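Local coordinates for protein KLLA0F20702p (Kluyveromyces lactis, PDB 5Y5A) that is an Est1-family telomerase subunit that probably takes part in recruiting telomerase to chromosome ends through binding to the telomere protein Cdc13, at residues I366-S371 with T392-F397; T6-T11 with L82-K87. One frame throughout, in Å; residues are numbered along the deposited sequence.

Contact 1. Residues I366-S371 with T392-F397; sequences ILLIGS and TKFLEF
Leu368, Phe394 and Phe397 each hold CG trans to the main-chain nitrogen (chi1 of Leu368 -175°), a torsion that carries the tips of Leu368 and Phe397 closer to the facing segment than their CB atoms suggest. The CB of Phe394 points at the 366-371 helix, and its ring reaches Leu368 and Ser371. One leucine methyl, Leu368 CD1, serves both rings: it lies 3.9 Å from Phe397 CE2 and 4.1 Å from Phe394 CE1, so one methyl touches two phenylalanines three residues apart on their helix. Leu368 and Phe394 run past each other in opposite senses. Three residues after Leu368, Ser371 meets the same Phe394 ring: its carbonyl O sits at the ring edge, near the ring plane, 3.4 Å from Phe394 CE2, while Ser371 CB packs 4.1 Å from Phe394 CZ. The serine hydroxyl takes no part in this. Ser371 OG turns back along its own helix and bonds Leu367 O at 2.9 Å, from 46° above the carbonyl plane; Leu367 O also accepts Ser371 N. The helices run nearly antiparallel (162°) with their axes 10.9 Å apart, a separation spanned mainly by the leucine and the two phenylalanines. His324 stacks on Phe394 and also meets the Phe397 ring, while Ile321 of helix 318-325 touches Leu368 and Ser371. The joint between helices 339-379 and 385-410, consecutive in an antiparallel alpha-helical hairpin, is mainly apolar: no hydrogen bond crosses it, the buried serine hydroxyl is satisfied within its own helix, and the Ser371 carbonyl meets a ring edge, consistent with weak C-H...O attraction.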
loop_
_atom_site.group_PDB
_atom_site.type_symbol
_atom_site.label_atom_id
_atom_site.label_comp_id
_atom_site.label_asym_id
_atom_site.label_seq_id
_atom_site.Cartn_x
_atom_site.Cartn_y
_atom_site.Cartn_z
ATOM N N ILE A 366 2.982 9.346 1.589
ATOM C CA ILE A 366 2.295 8.268 2.299
ATOM C C ILE A 366 3.263 7.316 3.010
ATOM O O ILE A 366 3.019 6.919 4.156
ATOM C CB ILE A 366 1.414 7.465 1.347
ATOM C CG1 ILE A 366 0.417 8.402 0.659
ATOM C CG2 ILE A 366 0.678 6.364 2.102
ATOM C CD1 ILE A 366 -0.075 7.861 -0.658
ATOM N N LEU A 367 4.353 6.952 2.337
ATOM C CA LEU A 367 5.407 6.157 2.965
ATOM C C LEU A 367 5.865 6.810 4.277
ATOM O O LEU A 367 5.954 6.158 5.315
ATOM C CB LEU A 367 6.592 5.997 2.017
ATOM C CG LEU A 367 7.908 5.482 2.600
ATOM C CD1 LEU A 367 7.793 4.010 3.017
ATOM C CD2 LEU A 367 9.035 5.659 1.596
ATOM N N LEU A 368 6.132 8.111 4.209
ATOM C CA LEU A 368 6.625 8.883 5.342
ATOM C C LEU A 368 5.622 8.941 6.493
ATOM O O LEU A 368 5.983 8.728 7.656
ATOM C CB LEU A 368 6.979 10.301 4.883
ATOM C CG LEU A 368 7.630 11.205 5.924
ATOM C CD1 LEU A 368 8.949 10.593 6.392
ATOM C CD2 LEU A 368 7.825 12.611 5.356
ATOM N N ILE A 369 4.363 9.235 6.172
ATOM C CA ILE A 369 3.297 9.229 7.181
ATOM C C ILE A 369 3.208 7.856 7.842
ATOM O O ILE A 369 3.203 7.739 9.068
ATOM C CB ILE A 369 1.930 9.607 6.563
ATOM C CG1 ILE A 369 1.833 11.123 6.410
ATOM C CG2 ILE A 369 0.764 9.102 7.437
ATOM C CD1 ILE A 369 0.679 11.584 5.537
ATOM N N GLY A 370 3.145 6.818 7.016
ATOM C CA GLY A 370 3.150 5.455 7.508
ATOM C C GLY A 370 4.372 5.143 8.354
ATOM O O GLY A 370 4.270 4.469 9.369
ATOM N N SER A 371 5.527 5.655 7.948
ATOM C CA SER A 371 6.769 5.386 8.660
ATOM C C SER A 371 6.807 5.914 10.090
ATOM O O SER A 371 7.581 5.412 10.913
ATOM C CB SER A 371 7.950 5.954 7.882
ATOM O OG SER A 371 8.228 5.120 6.767
ATOM N N THR A 392 10.056 12.961 18.712
ATOM C CA THR A 392 9.753 14.345 18.347
ATOM C C THR A 392 10.595 14.807 17.149
ATOM O O THR A 392 10.098 15.512 16.254
ATOM C CB THR A 392 9.985 15.287 19.549
ATOM O OG1 THR A 392 9.125 14.894 20.620
ATOM C CG2 THR A 392 9.704 16.741 19.191
ATOM N N LYS A 393 11.863 14.401 17.129
ATOM C CA LYS A 393 12.758 14.737 16.020
ATOM C C LYS A 393 12.239 14.184 14.687
ATOM O O LYS A 393 12.382 14.827 13.648
ATOM C CB LYS A 393 14.176 14.209 16.282
ATOM C CG LYS A 393 14.955 14.962 17.346
ATOM C CD LYS A 393 15.266 16.372 16.895
ATOM C CE LYS A 393 16.112 17.110 17.918
ATOM N NZ LYS A 393 16.422 18.488 17.447
ATOM N N PHE A 394 11.639 12.995 14.718
ATOM C CA PHE A 394 11.107 12.384 13.497
ATOM C C PHE A 394 9.893 13.168 13.014
ATOM O O PHE A 394 9.752 13.448 11.828
ATOM C CB PHE A 394 10.730 10.910 13.723
ATOM C CG PHE A 394 10.466 10.138 12.438
ATOM C CD1 PHE A 394 10.889 10.632 11.207
ATOM C CD2 PHE A 394 9.787 8.928 12.467
ATOM C CE1 PHE A 394 10.651 9.929 10.029
ATOM C CE2 PHE A 394 9.538 8.214 11.287
ATOM C CZ PHE A 394 9.972 8.720 10.069
ATOM N N LEU A 395 9.018 13.509 13.949
ATOM C CA LEU A 395 7.801 14.249 13.650
ATOM C C LEU A 395 8.156 15.621 13.069
ATOM O O LEU A 395 7.511 16.098 12.132
ATOM C CB LEU A 395 6.956 14.381 14.919
ATOM C CG LEU A 395 5.432 14.487 14.836
ATOM C CD1 LEU A 395 4.847 13.480 13.866
ATOM C CD2 LEU A 395 4.854 14.278 16.225
ATOM N N GLU A 396 9.206 16.233 13.610
ATOM C CA GLU A 396 9.703 17.505 13.097
ATOM C C GLU A 396 10.133 17.373 11.643
ATOM O O GLU A 396 9.782 18.215 10.820
ATOM C CB GLU A 396 10.876 18.017 13.936
ATOM C CG GLU A 396 10.479 18.591 15.282
ATOM C CD GLU A 396 11.675 18.968 16.130
ATOM O OE1 GLU A 396 12.817 18.782 15.657
ATOM O OE2 GLU A 396 11.473 19.447 17.268
ATOM N N PHE A 397 10.897 16.322 11.338
ATOM C CA PHE A 397 11.343 16.077 9.971
ATOM C C PHE A 397 10.146 15.869 9.059
ATOM O O PHE A 397 10.114 16.356 7.933
ATOM C CB PHE A 397 12.272 14.852 9.884
ATOM C CG PHE A 397 12.520 14.399 8.472
ATOM C CD1 PHE A 397 13.300 15.166 7.613
ATOM C CD2 PHE A 397 11.945 13.231 7.991
ATOM C CE1 PHE A 397 13.517 14.769 6.290
ATOM C CE2 PHE A 397 12.152 12.823 6.679
ATOM C CZ PHE A 397 12.941 13.595 5.821
#

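Contact 2. Residues T6-T11 with L82-K87; sequences TDLQET and LDLTWK
Leu84 meets both Leu8 and Gln9, and the 82-87 helix touches the start of the chain, residues 6-11, almost wholly through this one side chain. Leading up to it, Leu82 faces the other way, into the protein against Leu49 and Cys191, and Asp83 is held by a salt bridge to Arg190 and a hydrogen bond with Tyr194. Leu84 then points its CB at 6-11, and its two methyls divide the work. CD1 lies 4.0 Å from Leu8 CG, the side chains meeting at a slant. CD2 comes up to the end amide of Gln9, 3.7 Å from Gln9 OE1 and 3.8 Å from Gln9 NE2, so it touches both arms of the amide without a hydrogen bond. The glutamine can offer its amide because its chain, first extended from the main chain, bends at the second torsion (chi2 79°) and lies across the leucine at nearly a right angle. The nearest CA atoms across the segments are those of Gln9 and Leu84, 7.6 Å apart. Thr85 turns inward to Ile45, Leu133 and Tyr134, and Trp86 stacks on Tyr194. Within the first segment, Thr11 OG1 bonds back to Asp7 O at 3.2 Å. Helix 7-21 thus leans on the outer side of helix 78-105, with Thr11 touching Met48 of helix 33-53 and Gln9 touching His88, while the inward side of 82-87 packs on helices 33-53, 113-144 and 179-206.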
loop_
_atom_site.group_PDB
_atom_site.type_symbol
_atom_site.label_atom_id
_atom_site.label_comp_id
_atom_site.label_asym_id
_atom_site.label_seq_id
_atom_site.Cartn_x
_atom_site.Cartn_y
_atom_site.Cartn_z
ATOM N N THR A 6 -9.152 -28.148 13.223
ATOM C CA THR A 6 -8.405 -29.128 14.003
ATOM C C THR A 6 -8.116 -30.380 13.176
ATOM O O THR A 6 -6.980 -30.609 12.761
ATOM C CB THR A 6 -9.161 -29.527 15.289
ATOM O OG1 THR A 6 -9.353 -28.374 16.120
ATOM C CG2 THR A 6 -8.382 -30.586 16.060
ATOM N N ASP A 7 -9.150 -31.185 12.940
ATOM C CA ASP A 7 -9.038 -32.378 12.101
ATOM C C ASP A 7 -8.679 -32.004 10.664
ATOM O O ASP A 7 -8.065 -32.784 9.937
ATOM C CB ASP A 7 -10.347 -33.170 12.130
ATOM C CG ASP A 7 -10.587 -33.854 13.462
ATOM O OD1 ASP A 7 -9.630 -33.958 14.259
ATOM O OD2 ASP A 7 -11.732 -34.286 13.713
ATOM N N LEU A 8 -9.075 -30.800 10.270
ATOM C CA LEU A 8 -8.766 -30.263 8.953
ATOM C C LEU A 8 -7.282 -29.920 8.833
ATOM O O LEU A 8 -6.668 -30.116 7.784
ATOM C CB LEU A 8 -9.624 -29.027 8.680
ATOM C CG LEU A 8 -9.345 -28.219 7.414
ATOM C CD1 LEU A 8 -9.615 -29.048 6.176
ATOM C CD2 LEU A 8 -10.191 -26.962 7.408
ATOM N N GLN A 9 -6.718 -29.400 9.919
ATOM C CA GLN A 9 -5.300 -29.074 9.978
ATOM C C GLN A 9 -4.439 -30.322 9.798
ATOM O O GLN A 9 -3.380 -30.276 9.170
ATOM C CB GLN A 9 -4.972 -28.397 11.309
ATOM C CG GLN A 9 -3.507 -28.043 11.490
ATOM C CD GLN A 9 -3.109 -26.785 10.744
ATOM O OE1 GLN A 9 -3.753 -25.742 10.874
ATOM N NE2 GLN A 9 -2.043 -26.876 9.958
ATOM N N GLU A 10 -4.903 -31.437 10.353
ATOM C CA GLU A 10 -4.171 -32.697 10.281
ATOM C C GLU A 10 -4.070 -33.203 8.850
ATOM O O GLU A 10 -3.089 -33.843 8.473
ATOM C CB GLU A 10 -4.844 -33.762 11.150
ATOM C CG GLU A 10 -4.841 -33.464 12.634
ATOM C CD GLU A 10 -5.477 -34.578 13.438
ATOM O OE1 GLU A 10 -6.215 -35.390 12.842
ATOM O OE2 GLU A 10 -5.237 -34.647 14.661
ATOM N N THR A 11 -5.099 -32.918 8.064
ATOM C CA THR A 11 -5.167 -33.400 6.694
ATOM C C THR A 11 -4.122 -32.718 5.818
ATOM O O THR A 11 -3.455 -33.368 5.015
ATOM C CB THR A 11 -6.565 -33.171 6.094
ATOM O OG1 THR A 11 -7.554 -33.760 6.947
ATOM C CG2 THR A 11 -6.661 -33.788 4.707
ATOM N N LEU A 82 -7.837 -22.634 1.303
ATOM C CA LEU A 82 -6.864 -22.104 0.357
ATOM C C LEU A 82 -5.563 -21.683 1.043
ATOM O O LEU A 82 -4.490 -21.767 0.446
ATOM C CB LEU A 82 -7.464 -20.920 -0.405
ATOM C CG LEU A 82 -8.681 -21.254 -1.268
ATOM C CD1 LEU A 82 -9.377 -19.993 -1.745
ATOM C CD2 LEU A 82 -8.269 -22.121 -2.455
ATOM N N ASP A 83 -5.661 -21.217 2.287
ATOM C CA ASP A 83 -4.476 -20.816 3.047
ATOM C C ASP A 83 -3.660 -22.047 3.446
ATOM O O ASP A 83 -2.438 -22.052 3.338
ATOM C CB ASP A 83 -4.866 -20.002 4.285
ATOM C CG ASP A 83 -5.241 -18.559 3.952
ATOM O OD1 ASP A 83 -4.773 -18.029 2.922
ATOM O OD2 ASP A 83 -6.000 -17.946 4.727
ATOM N N LEU A 84 -4.337 -23.099 3.894
ATOM C CA LEU A 84 -3.656 -24.354 4.187
ATOM C C LEU A 84 -3.076 -24.980 2.916
ATOM O O LEU A 84 -2.103 -25.745 2.966
ATOM C CB LEU A 84 -4.609 -25.340 4.864
ATOM C CG LEU A 84 -5.012 -25.029 6.305
ATOM C CD1 LEU A 84 -6.025 -26.045 6.793
ATOM C CD2 LEU A 84 -3.794 -25.011 7.214
ATOM N N THR A 85 -3.687 -24.658 1.780
ATOM C CA THR A 85 -3.228 -25.169 0.497
ATOM C C THR A 85 -1.905 -24.525 0.102
ATOM O O THR A 85 -0.959 -25.206 -0.300
ATOM C CB THR A 85 -4.265 -24.923 -0.606
ATOM O OG1 THR A 85 -5.452 -25.678 -0.320
ATOM C CG2 THR A 85 -3.703 -25.347 -1.951
ATOM N N TRP A 86 -1.846 -23.207 0.225
ATOM C CA TRP A 86 -0.618 -22.480 -0.046
ATOM C C TRP A 86 0.496 -22.929 0.882
ATOM O O TRP A 86 1.571 -23.312 0.433
ATOM C CB TRP A 86 -0.833 -20.976 0.103
ATOM C CG TRP A 86 0.435 -20.221 -0.051
ATOM C CD1 TRP A 86 1.136 -19.584 0.931
ATOM C CD2 TRP A 86 1.181 -20.044 -1.264
ATOM N NE1 TRP A 86 2.269 -19.012 0.401
ATOM C CE2 TRP A 86 2.319 -19.279 -0.939
ATOM C CE3 TRP A 86 0.992 -20.455 -2.586
ATOM C CZ2 TRP A 86 3.263 -18.915 -1.898
ATOM C CZ3 TRP A 86 1.932 -20.093 -3.533
ATOM C CH2 TRP A 86 3.053 -19.332 -3.185
ATOM N N LYS A 87 0.211 -22.901 2.181
ATOM C CA LYS A 87 1.203 -23.179 3.215
ATOM C C LYS A 87 1.775 -24.591 3.167
ATOM O O LYS A 87 2.982 -24.776 3.305
ATOM C CB LYS A 87 0.592 -22.933 4.594
ATOM C CG LYS A 87 1.565 -23.081 5.746
ATOM C CD LYS A 87 0.854 -22.855 7.064
ATOM C CE LYS A 87 1.779 -23.075 8.244
ATOM N NZ LYS A 87 1.051 -22.944 9.539
#

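In the fold
The two contacts share no helix and lie on opposite sides of the chain's centre, their own centres 40 Å apart. Contact 1 is buried and joins helices 339-379 and 385-410, neighbours in the sequence, within the Est1 DNA/RNA-binding family region. Contact 2 lies at the surface and brings the chain's N-terminal helix onto helix 78-105, across 70 intervening residues. Neither has a hydrogen bond between its segments, and in both a leucine spreads over two partners. In contact 1 these are aromatic rings, one of them stacked with a histidine; in contact 2 they are another leucine and a glutamine amide, a mixed apolar and amide pairing at a surface site.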